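Local coordinates for protein insecticidal Delta-Endotoxin Cry8Ea1 (Bacillus Thuringiensis, PDB 3EB7) that is an insecticidal three-domain Cry toxin active against larvae of the beetle Holotrichia parallela, probably killing them by forming pores in midgut cell membranes, at residues L266-I280 with R415-V429. Sequence-based numbering, arbitrary orientation.
Sequences LESTFIRGKHLFDFI and RLNYVTFIRNPDVPV
In the beta-prism middle domain of the toxin, helix 263-270 and the loop after it lie over the hairpin of strands 414-422 and 427-434, and the cationic end of Arg272 is laid flat on the ring of Tyr418. The two planes are only 4° apart with centres 3.7 Å from each other, a parallel cation-pi stack that Arg272 CD extends with a CH-pi contact to the same ring face. Bends at chi2 and chi3 (-97°) of Arg272 bring its guanidinium over the ring, and His275 covers the opposite face. In the plane of the guanidinium, NH1 and NH2 of Arg272 grip the carboxylate of Asp278 end-on: NH2 reaches OD1 of Asp278 at 2.6 Å, and both oxygens use their syn lone pairs. Glu241, on the third strand of the hairpin's sheet, adds a salt bridge to Arg272 and a hydrogen bond to His275, so the guanidinium has two acidic partners.

Thr420 OG1 donates to Phe270 O at 2.6 Å, joining segment 266-280 to the strand. The Phe270 ring packs with one face over Val429, its CE2 3.8 Å from Ile422 CG2, while Leu266 CD2 meets Ile422 CD1 at 3.7 Å. Asn417 and Tyr418 form a classic beta bulge opposite Ser431. Farther along, residues 278-280, the start of a strand in a neighbouring sheet, cross segment 415-422 at 82°; a water bridges Ile280 N and Leu416 O. The edge of Phe279 meets the guanidinium face of Arg415, with Phe279 CE2 3.7 Å from Arg415 NE; Arg415 forms a salt bridge with Asp340, and its NH1 is hydrogen-bonded to Thr433.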
ATOM      1  N   LEU A 266       8.078   7.022 -20.795  1.00 17.00           N
ATOM      2  CA  LEU A 266       8.206   7.225 -19.338  1.00 17.07           C
ATOM      3  C   LEU A 266       7.682   6.037 -18.519  1.00 17.30           C
ATOM      4  O   LEU A 266       8.331   5.623 -17.560  1.00 17.11           O
ATOM      5  CB  LEU A 266       7.519   8.518 -18.869  1.00 15.91           C
ATOM      6  CG  LEU A 266       8.106   9.818 -19.434  1.00 16.81           C
ATOM      7  CD1 LEU A 266       7.579  10.980 -18.631  1.00 13.76           C
ATOM      8  CD2 LEU A 266       9.701   9.804 -19.393  1.00 14.04           C
ATOM      9  N   GLU A 267       6.519   5.521 -18.887  1.00 17.32           N
ATOM     10  CA  GLU A 267       5.928   4.401 -18.162  1.00 19.62           C
ATOM     11  C   GLU A 267       6.843   3.167 -18.225  1.00 20.59           C
ATOM     12  O   GLU A 267       7.046   2.483 -17.233  1.00 21.42           O
ATOM     13  CB  GLU A 267       4.515   4.074 -18.685  1.00 19.21           C
ATOM     14  CG  GLU A 267       3.780   2.985 -17.901  1.00 20.35           C
ATOM     15  CD  GLU A 267       3.343   3.397 -16.451  1.00 23.20           C
ATOM     16  OE1 GLU A 267       3.421   4.588 -16.070  1.00 25.04           O
ATOM     17  OE2 GLU A 267       2.893   2.513 -15.683  1.00 22.74           O
ATOM     18  N   SER A 268       7.443   2.919 -19.374  1.00 21.80           N
ATOM     19  CA  SER A 268       8.333   1.770 -19.499  1.00 23.45           C
ATOM     20  C   SER A 268       9.779   2.019 -18.967  1.00 23.42           C
ATOM     21  O   SER A 268      10.547   1.080 -18.773  1.00 23.29           O
ATOM     22  CB  SER A 268       8.280   1.235 -20.939  1.00 23.41           C
ATOM     23  OG  SER A 268       9.303   1.833 -21.686  1.00 26.68           O
ATOM     24  N   THR A 269      10.121   3.269 -18.659  1.00 23.75           N
ATOM     25  CA  THR A 269      11.453   3.597 -18.142  1.00 23.31           C
ATOM     26  C   THR A 269      11.471   3.998 -16.653  1.00 23.35           C
ATOM     27  O   THR A 269      12.378   3.561 -15.916  1.00 23.75           O
ATOM     28  CB  THR A 269      12.128   4.718 -18.970  1.00 24.01           C
ATOM     29  OG1 THR A 269      11.984   4.465 -20.377  1.00 24.40           O
ATOM     30  CG2 THR A 269      13.571   4.846 -18.629  1.00 24.18           C
ATOM     31  N   PHE A 270      10.511   4.827 -16.212  1.00 21.81           N
ATOM     32  CA  PHE A 270      10.448   5.247 -14.812  1.00 20.83           C
ATOM     33  C   PHE A 270       9.992   4.147 -13.833  1.00 21.45           C
ATOM     34  O   PHE A 270      10.374   4.159 -12.652  1.00 21.16           O
ATOM     35  CB  PHE A 270       9.519   6.429 -14.643  1.00 20.76           C
ATOM     36  CG  PHE A 270      10.155   7.766 -14.900  1.00 20.08           C
ATOM     37  CD1 PHE A 270       9.364   8.849 -15.264  1.00 19.80           C
ATOM     38  CD2 PHE A 270      11.526   7.957 -14.772  1.00 19.12           C
ATOM     39  CE1 PHE A 270       9.914  10.107 -15.463  1.00 20.07           C
ATOM     40  CE2 PHE A 270      12.097   9.229 -14.961  1.00 20.59           C
ATOM     41  CZ  PHE A 270      11.304  10.295 -15.311  1.00 20.33           C
ATOM     42  N   ILE A 271       9.163   3.232 -14.335  1.00 20.19           N
ATOM     43  CA  ILE A 271       8.551   2.169 -13.582  1.00 19.97           C
ATOM     44  C   ILE A 271       9.362   0.885 -13.837  1.00 20.79           C
ATOM     45  O   ILE A 271       9.680   0.547 -14.974  1.00 20.18           O
ATOM     46  CB  ILE A 271       7.039   1.987 -13.984  1.00 19.92           C
ATOM     47  CG1 ILE A 271       6.282   3.312 -13.839  1.00 18.53           C
ATOM     48  CG2 ILE A 271       6.308   0.901 -13.132  1.00 19.61           C
ATOM     49  CD1 ILE A 271       6.437   3.983 -12.478  1.00 16.72           C
ATOM     50  N   ARG A 272       9.696   0.206 -12.746  1.00 20.46           N
ATOM     51  CA  ARG A 272      10.499  -0.985 -12.778  1.00 21.80           C
ATOM     52  C   ARG A 272       9.673  -2.096 -13.378  1.00 21.73           C
ATOM     53  O   ARG A 272       8.500  -2.240 -13.032  1.00 21.68           O
ATOM     54  CB  ARG A 272      10.859  -1.409 -11.340  1.00 20.50           C
ATOM     55  CG  ARG A 272      11.988  -0.625 -10.721  1.00 23.88           C
ATOM     56  CD  ARG A 272      12.944  -1.622 -10.028  1.00 24.87           C
ATOM     57  NE  ARG A 272      12.605  -1.656  -8.640  1.00 21.02           N
ATOM     58  CZ  ARG A 272      13.092  -2.505  -7.743  1.00 20.23           C
ATOM     59  NH1 ARG A 272      13.963  -3.454  -8.064  1.00 14.61           N
ATOM     60  NH2 ARG A 272      12.688  -2.369  -6.489  1.00 17.20           N
ATOM     61  N   GLY A 273      10.299  -2.912 -14.213  1.00 22.35           N
ATOM     62  CA  GLY A 273       9.801  -4.268 -14.409  1.00 23.75           C
ATOM     63  C   GLY A 273       9.346  -4.939 -13.103  1.00 24.28           C
ATOM     64  O   GLY A 273       9.839  -4.636 -12.000  1.00 24.67           O
ATOM     65  N   LYS A 274       8.382  -5.841 -13.225  1.00 24.84           N
ATOM     66  CA  LYS A 274       7.947  -6.662 -12.104  1.00 25.55           C
ATOM     67  C   LYS A 274       9.160  -7.393 -11.447  1.00 24.27           C
ATOM     68  O   LYS A 274      10.105  -7.762 -12.128  1.00 24.14           O
ATOM     69  CB  LYS A 274       6.815  -7.606 -12.573  1.00 26.93           C
ATOM     70  CG  LYS A 274       5.471  -6.884 -12.881  1.00 27.61           C
ATOM     71  CD  LYS A 274       4.741  -6.435 -11.585  1.00 28.49           C
ATOM     72  CE  LYS A 274       3.292  -5.984 -11.813  1.00 30.81           C
ATOM     73  NZ  LYS A 274       3.014  -5.549 -13.221  1.00 34.86           N
ATOM     74  N   HIS A 275       9.173  -7.488 -10.118  1.00 22.55           N
ATOM     75  CA  HIS A 275      10.362  -7.980  -9.389  1.00 21.73           C
ATOM     76  C   HIS A 275       9.863  -8.476  -8.050  1.00 21.02           C
ATOM     77  O   HIS A 275       8.751  -8.136  -7.622  1.00 21.43           O
ATOM     78  CB  HIS A 275      11.389  -6.832  -9.138  1.00 21.74           C
ATOM     79  CG  HIS A 275      10.772  -5.600  -8.509  1.00 19.32           C
ATOM     80  ND1 HIS A 275      10.802  -5.361  -7.150  1.00 14.91           N
ATOM     81  CD2 HIS A 275      10.061  -4.578  -9.053  1.00 16.85           C
ATOM     82  CE1 HIS A 275      10.140  -4.242  -6.886  1.00 18.21           C
ATOM     83  NE2 HIS A 275       9.692  -3.737  -8.023  1.00 15.15           N
ATOM     84  N   LEU A 276      10.686  -9.273  -7.390  1.00 19.88           N
ATOM     85  CA  LEU A 276      10.414  -9.725  -6.038  1.00 19.47           C
ATOM     86  C   LEU A 276      10.633  -8.571  -5.080  1.00 19.13           C
ATOM     87  O   LEU A 276      11.462  -7.692  -5.326  1.00 19.58           O
ATOM     88  CB  LEU A 276      11.375 -10.888  -5.682  1.00 19.83           C
ATOM     89  CG  LEU A 276      10.976 -12.208  -6.346  1.00 20.42           C
ATOM     90  CD1 LEU A 276      12.221 -13.047  -6.534  1.00 20.57           C
ATOM     91  CD2 LEU A 276       9.865 -12.920  -5.521  1.00 19.55           C
ATOM     92  N   PHE A 277       9.900  -8.560  -3.982  1.00 19.20           N
ATOM     93  CA  PHE A 277      10.020  -7.471  -3.016  1.00 19.06           C
ATOM     94  C   PHE A 277      11.496  -7.280  -2.640  1.00 19.01           C
ATOM     95  O   PHE A 277      12.168  -8.233  -2.302  1.00 18.49           O
ATOM     96  CB  PHE A 277       9.171  -7.792  -1.786  1.00 18.87           C
ATOM     97  CG  PHE A 277       9.128  -6.673  -0.778  1.00 20.19           C
ATOM     98  CD1 PHE A 277       8.242  -5.603  -0.934  1.00 18.75           C
ATOM     99  CD2 PHE A 277       9.980  -6.676   0.319  1.00 20.36           C
ATOM    100  CE1 PHE A 277       8.188  -4.561   0.001  1.00 17.20           C
ATOM    101  CE2 PHE A 277       9.937  -5.633   1.240  1.00 20.59           C
ATOM    102  CZ  PHE A 277       9.024  -4.566   1.066  1.00 17.92           C
ATOM    103  N   ASP A 278      12.021  -6.067  -2.733  1.00 19.65           N
ATOM    104  CA  ASP A 278      13.473  -5.873  -2.480  1.00 20.08           C
ATOM    105  C   ASP A 278      13.845  -4.622  -1.662  1.00 19.53           C
ATOM    106  O   ASP A 278      13.010  -3.777  -1.391  1.00 18.87           O
ATOM    107  CB  ASP A 278      14.304  -5.971  -3.770  1.00 20.45           C
ATOM    108  CG  ASP A 278      13.959  -4.899  -4.799  1.00 22.98           C
ATOM    109  OD1 ASP A 278      13.184  -3.974  -4.489  1.00 25.90           O
ATOM    110  OD2 ASP A 278      14.493  -4.965  -5.940  1.00 27.86           O
ATOM    111  N   PHE A 279      15.099  -4.554  -1.254  1.00 20.28           N
ATOM    112  CA  PHE A 279      15.618  -3.433  -0.452  1.00 20.97           C
ATOM    113  C   PHE A 279      16.868  -2.906  -1.101  1.00 20.73           C
ATOM    114  O   PHE A 279      17.712  -3.705  -1.512  1.00 21.33           O
ATOM    115  CB  PHE A 279      15.950  -3.887   0.976  1.00 20.19           C
ATOM    116  CG  PHE A 279      14.736  -4.237   1.779  1.00 20.32           C
ATOM    117  CD1 PHE A 279      14.294  -5.578   1.864  1.00 21.06           C
ATOM    118  CD2 PHE A 279      14.001  -3.240   2.413  1.00 15.68           C
ATOM    119  CE1 PHE A 279      13.134  -5.895   2.595  1.00 17.42           C
ATOM    120  CE2 PHE A 279      12.864  -3.544   3.144  1.00 15.59           C
ATOM    121  CZ  PHE A 279      12.425  -4.860   3.234  1.00 18.85           C
ATOM    122  N   ILE A 280      16.971  -1.579  -1.196  1.00 19.88           N
ATOM    123  CA  ILE A 280      18.185  -0.926  -1.663  1.00 20.11           C
ATOM    124  C   ILE A 280      19.360  -1.241  -0.748  1.00 19.30           C
ATOM    125  O   ILE A 280      19.222  -1.198   0.472  1.00 19.31           O
ATOM    126  CB  ILE A 280      17.984   0.634  -1.861  1.00 19.86           C
ATOM    127  CG1 ILE A 280      19.198   1.272  -2.519  1.00 19.41           C
ATOM    128  CG2 ILE A 280      17.696   1.363  -0.512  1.00 21.40           C
ATOM    129  CD1 ILE A 280      18.896   2.640  -3.187  1.00 21.89           C
ATOM    130  N   ARG A 415       9.683   3.813   3.006  1.00 16.96           N
ATOM    131  CA  ARG A 415      11.147   3.853   2.940  1.00 16.47           C
ATOM    132  C   ARG A 415      11.519   3.894   1.465  1.00 16.48           C
ATOM    133  O   ARG A 415      10.745   3.383   0.638  1.00 16.42           O
ATOM    134  CB  ARG A 415      11.744   2.611   3.602  1.00 16.92           C
ATOM    135  CG  ARG A 415      11.429   1.345   2.844  1.00 14.29           C
ATOM    136  CD  ARG A 415      12.178   0.182   3.368  1.00 17.17           C
ATOM    137  NE  ARG A 415      11.579  -0.342   4.588  1.00 19.37           N
ATOM    138  CZ  ARG A 415      10.407  -0.966   4.669  1.00 19.87           C
ATOM    139  NH1 ARG A 415       9.678  -1.197   3.581  1.00 19.78           N
ATOM    140  NH2 ARG A 415       9.980  -1.390   5.848  1.00 19.99           N
ATOM    141  N   LEU A 416      12.680   4.482   1.136  1.00 15.95           N
ATOM    142  CA  LEU A 416      13.167   4.526  -0.250  1.00 16.20           C
ATOM    143  C   LEU A 416      13.521   3.104  -0.693  1.00 16.80           C
ATOM    144  O   LEU A 416      14.239   2.385   0.024  1.00 16.35           O
ATOM    145  CB  LEU A 416      14.386   5.449  -0.420  1.00 16.01           C
ATOM    146  CG  LEU A 416      14.922   5.627  -1.861  1.00 16.71           C
ATOM    147  CD1 LEU A 416      13.843   6.312  -2.717  1.00 13.94           C
ATOM    148  CD2 LEU A 416      16.241   6.435  -1.875  1.00 16.19           C
ATOM    149  N   ASN A 417      13.038   2.724  -1.876  1.00 16.25           N
ATOM    150  CA  ASN A 417      13.248   1.401  -2.393  1.00 17.17           C
ATOM    151  C   ASN A 417      14.151   1.384  -3.628  1.00 17.21           C
ATOM    152  O   ASN A 417      14.979   0.489  -3.783  1.00 18.13           O
ATOM    153  CB  ASN A 417      11.882   0.755  -2.713  1.00 18.61           C
ATOM    154  CG  ASN A 417      11.995  -0.682  -3.265  1.00 21.00           C
ATOM    155  OD1 ASN A 417      12.950  -1.408  -2.998  1.00 27.25           O
ATOM    156  ND2 ASN A 417      11.031  -1.069  -4.040  1.00 22.74           N
ATOM    157  N   TYR A 418      13.996   2.356  -4.515  1.00 16.70           N
ATOM    158  CA  TYR A 418      14.686   2.321  -5.776  1.00 16.61           C
ATOM    159  C   TYR A 418      14.711   3.717  -6.413  1.00 17.14           C
ATOM    160  O   TYR A 418      13.962   4.618  -6.004  1.00 17.05           O
ATOM    161  CB  TYR A 418      13.982   1.302  -6.698  1.00 17.16           C
ATOM    162  CG  TYR A 418      14.922   0.568  -7.636  1.00 17.53           C
ATOM    163  CD1 TYR A 418      15.710  -0.499  -7.178  1.00 15.97           C
ATOM    164  CD2 TYR A 418      15.021   0.944  -8.982  1.00 14.93           C
ATOM    165  CE1 TYR A 418      16.593  -1.161  -8.065  1.00 15.23           C
ATOM    166  CE2 TYR A 418      15.887   0.283  -9.870  1.00 14.93           C
ATOM    167  CZ  TYR A 418      16.662  -0.749  -9.402  1.00 15.37           C
ATOM    168  OH  TYR A 418      17.514  -1.375 -10.270  1.00 18.81           O
ATOM    169  N   VAL A 419      15.587   3.877  -7.409  1.00 18.04           N
ATOM    170  CA  VAL A 419      15.708   5.066  -8.243  1.00 17.44           C
ATOM    171  C   VAL A 419      15.833   4.674  -9.726  1.00 18.28           C
ATOM    172  O   VAL A 419      16.741   3.916 -10.115  1.00 18.51           O
ATOM    173  CB  VAL A 419      16.963   5.903  -7.861  1.00 17.70           C
ATOM    174  CG1 VAL A 419      16.896   7.288  -8.486  1.00 17.33           C
ATOM    175  CG2 VAL A 419      17.121   6.048  -6.320  1.00 19.20           C
ATOM    176  N   THR A 420      14.918   5.201 -10.552  1.00 18.20           N
ATOM    177  CA  THR A 420      15.004   5.119 -12.014  1.00 18.40           C
ATOM    178  C   THR A 420      15.304   6.510 -12.576  1.00 18.80           C
ATOM    179  O   THR A 420      15.296   7.495 -11.840  1.00 18.80           O
ATOM    180  CB  THR A 420      13.723   4.569 -12.625  1.00 18.03           C
ATOM    181  OG1 THR A 420      12.626   5.433 -12.268  1.00 18.28           O
ATOM    182  CG2 THR A 420      13.478   3.158 -12.074  1.00 17.20           C
ATOM    183  N   PHE A 421      15.566   6.607 -13.871  1.00 19.02           N
ATOM    184  CA  PHE A 421      16.156   7.827 -14.388  1.00 19.55           C
ATOM    185  C   PHE A 421      15.929   7.916 -15.890  1.00 20.59           C
ATOM    186  O   PHE A 421      15.851   6.881 -16.558  1.00 21.68           O
ATOM    187  CB  PHE A 421      17.658   7.806 -14.014  1.00 19.45           C
ATOM    188  CG  PHE A 421      18.426   9.069 -14.328  1.00 17.94           C
ATOM    189  CD1 PHE A 421      18.414  10.150 -13.462  1.00 19.09           C
ATOM    190  CD2 PHE A 421      19.248   9.129 -15.444  1.00 16.86           C
ATOM    191  CE1 PHE A 421      19.143  11.330 -13.759  1.00 17.34           C
ATOM    192  CE2 PHE A 421      19.988  10.288 -15.737  1.00 16.48           C
ATOM    193  CZ  PHE A 421      19.937  11.386 -14.897  1.00 16.69           C
ATOM    194  N   ILE A 422      15.767   9.140 -16.405  1.00 20.63           N
ATOM    195  CA  ILE A 422      15.915   9.427 -17.832  1.00 20.68           C
ATOM    196  C   ILE A 422      16.945  10.542 -17.980  1.00 21.20           C
ATOM    197  O   ILE A 422      17.180  11.293 -17.033  1.00 20.18           O
ATOM    198  CB  ILE A 422      14.569   9.878 -18.518  1.00 20.53           C
ATOM    199  CG1 ILE A 422      14.058  11.190 -17.905  1.00 19.23           C
ATOM    200  CG2 ILE A 422      13.523   8.797 -18.417  1.00 20.60           C
ATOM    201  CD1 ILE A 422      12.774  11.752 -18.518  1.00 21.21           C
ATOM    202  N   ARG A 423      17.516  10.657 -19.178  1.00 22.95           N
ATOM    203  CA  ARG A 423      18.478  11.695 -19.575  1.00 24.52           C
ATOM    204  C   ARG A 423      17.800  12.731 -20.461  1.00 26.07           C
ATOM    205  O   ARG A 423      16.825  12.411 -21.132  1.00 25.89           O
ATOM    206  CB  ARG A 423      19.612  11.076 -20.402  1.00 24.42           C
ATOM    207  CG  ARG A 423      20.894  10.725 -19.618  1.00 26.81           C
ATOM    208  CD  ARG A 423      21.573  11.982 -19.155  1.00 30.47           C
ATOM    209  NE  ARG A 423      22.965  12.016 -19.538  1.00 31.74           N
ATOM    210  CZ  ARG A 423      23.753  13.088 -19.489  1.00 30.70           C
ATOM    211  NH1 ARG A 423      23.316  14.284 -19.061  1.00 26.46           N
ATOM    212  NH2 ARG A 423      25.003  12.935 -19.892  1.00 30.75           N
ATOM    213  N   ASN A 424      18.349  13.960 -20.488  1.00 27.42           N
ATOM    214  CA  ASN A 424      17.880  15.056 -21.359  1.00 28.12           C
ATOM    215  C   ASN A 424      16.389  15.080 -21.553  1.00 27.26           C
ATOM    216  O   ASN A 424      15.923  14.696 -22.635  1.00 27.93           O
ATOM    217  CB  ASN A 424      18.484  14.989 -22.768  1.00 29.82           C
ATOM    218  CG  ASN A 424      19.943  14.658 -22.774  1.00 32.24           C
ATOM    219  OD1 ASN A 424      20.417  14.001 -23.719  1.00 37.54           O
ATOM    220  ND2 ASN A 424      20.679  15.100 -21.746  1.00 33.31           N
ATOM    221  N   PRO A 425      15.640  15.553 -20.538  1.00 25.93           N
ATOM    222  CA  PRO A 425      16.171  16.122 -19.281  1.00 25.12           C
ATOM    223  C   PRO A 425      16.608  15.048 -18.239  1.00 24.11           C
ATOM    224  O   PRO A 425      16.057  13.945 -18.228  1.00 23.95           O
ATOM    225  CB  PRO A 425      15.002  16.947 -18.772  1.00 24.45           C
ATOM    226  CG  PRO A 425      13.800  16.198 -19.260  1.00 24.92           C
ATOM    227  CD  PRO A 425      14.174  15.555 -20.569  1.00 25.53           C
ATOM    228  N   ASP A 426      17.602  15.371 -17.404  1.00 22.97           N
ATOM    229  CA  ASP A 426      18.167  14.424 -16.422  1.00 22.15           C
ATOM    230  C   ASP A 426      17.267  14.404 -15.198  1.00 21.34           C
ATOM    231  O   ASP A 426      17.339  15.305 -14.325  1.00 20.39           O
ATOM    232  CB  ASP A 426      19.599  14.817 -16.045  1.00 22.36           C
ATOM    233  CG  ASP A 426      20.539  14.892 -17.269  1.00 25.71           C
ATOM    234  OD1 ASP A 426      20.309  14.152 -18.261  1.00 26.69           O
ATOM    235  OD2 ASP A 426      21.522  15.676 -17.245  1.00 27.51           O
ATOM    236  N   VAL A 427      16.366  13.427 -15.183  1.00 19.22           N
ATOM    237  CA  VAL A 427      15.332  13.361 -14.176  1.00 18.25           C
ATOM    238  C   VAL A 427      15.199  11.962 -13.530  1.00 18.43           C
ATOM    239  O   VAL A 427      14.809  11.006 -14.197  1.00 18.64           O
ATOM    240  CB  VAL A 427      13.929  13.814 -14.728  1.00 17.86           C
ATOM    241  CG1 VAL A 427      12.911  13.804 -13.626  1.00 16.23           C
ATOM    242  CG2 VAL A 427      13.975  15.187 -15.355  1.00 14.71           C
ATOM    243  N   PRO A 428      15.523  11.859 -12.227  1.00 18.39           N
ATOM    244  CA  PRO A 428      15.269  10.640 -11.435  1.00 17.78           C
ATOM    245  C   PRO A 428      13.842  10.514 -10.889  1.00 17.78           C
ATOM    246  O   PRO A 428      13.130  11.516 -10.718  1.00 17.80           O
ATOM    247  CB  PRO A 428      16.287  10.738 -10.281  1.00 18.03           C
ATOM    248  CG  PRO A 428      16.707  12.222 -10.191  1.00 16.58           C
ATOM    249  CD  PRO A 428      16.200  12.930 -11.443  1.00 17.79           C
ATOM    250  N   VAL A 429      13.412   9.275 -10.655  1.00 16.79           N
ATOM    251  CA  VAL A 429      12.147   9.015  -9.970  1.00 16.14           C
ATOM    252  C   VAL A 429      12.499   8.123  -8.784  1.00 16.89           C
ATOM    253  O   VAL A 429      13.308   7.204  -8.910  1.00 16.97           O
ATOM    254  CB  VAL A 429      11.091   8.344 -10.941  1.00 16.37           C
ATOM    255  CG1 VAL A 429       9.902   7.781 -10.210  1.00 15.14           C
ATOM    256  CG2 VAL A 429      10.605   9.345 -11.967  1.00 14.51           C
TER
HETATM  257  O   HOH W   1      14.705  -0.066   0.490  1.00 21.99           O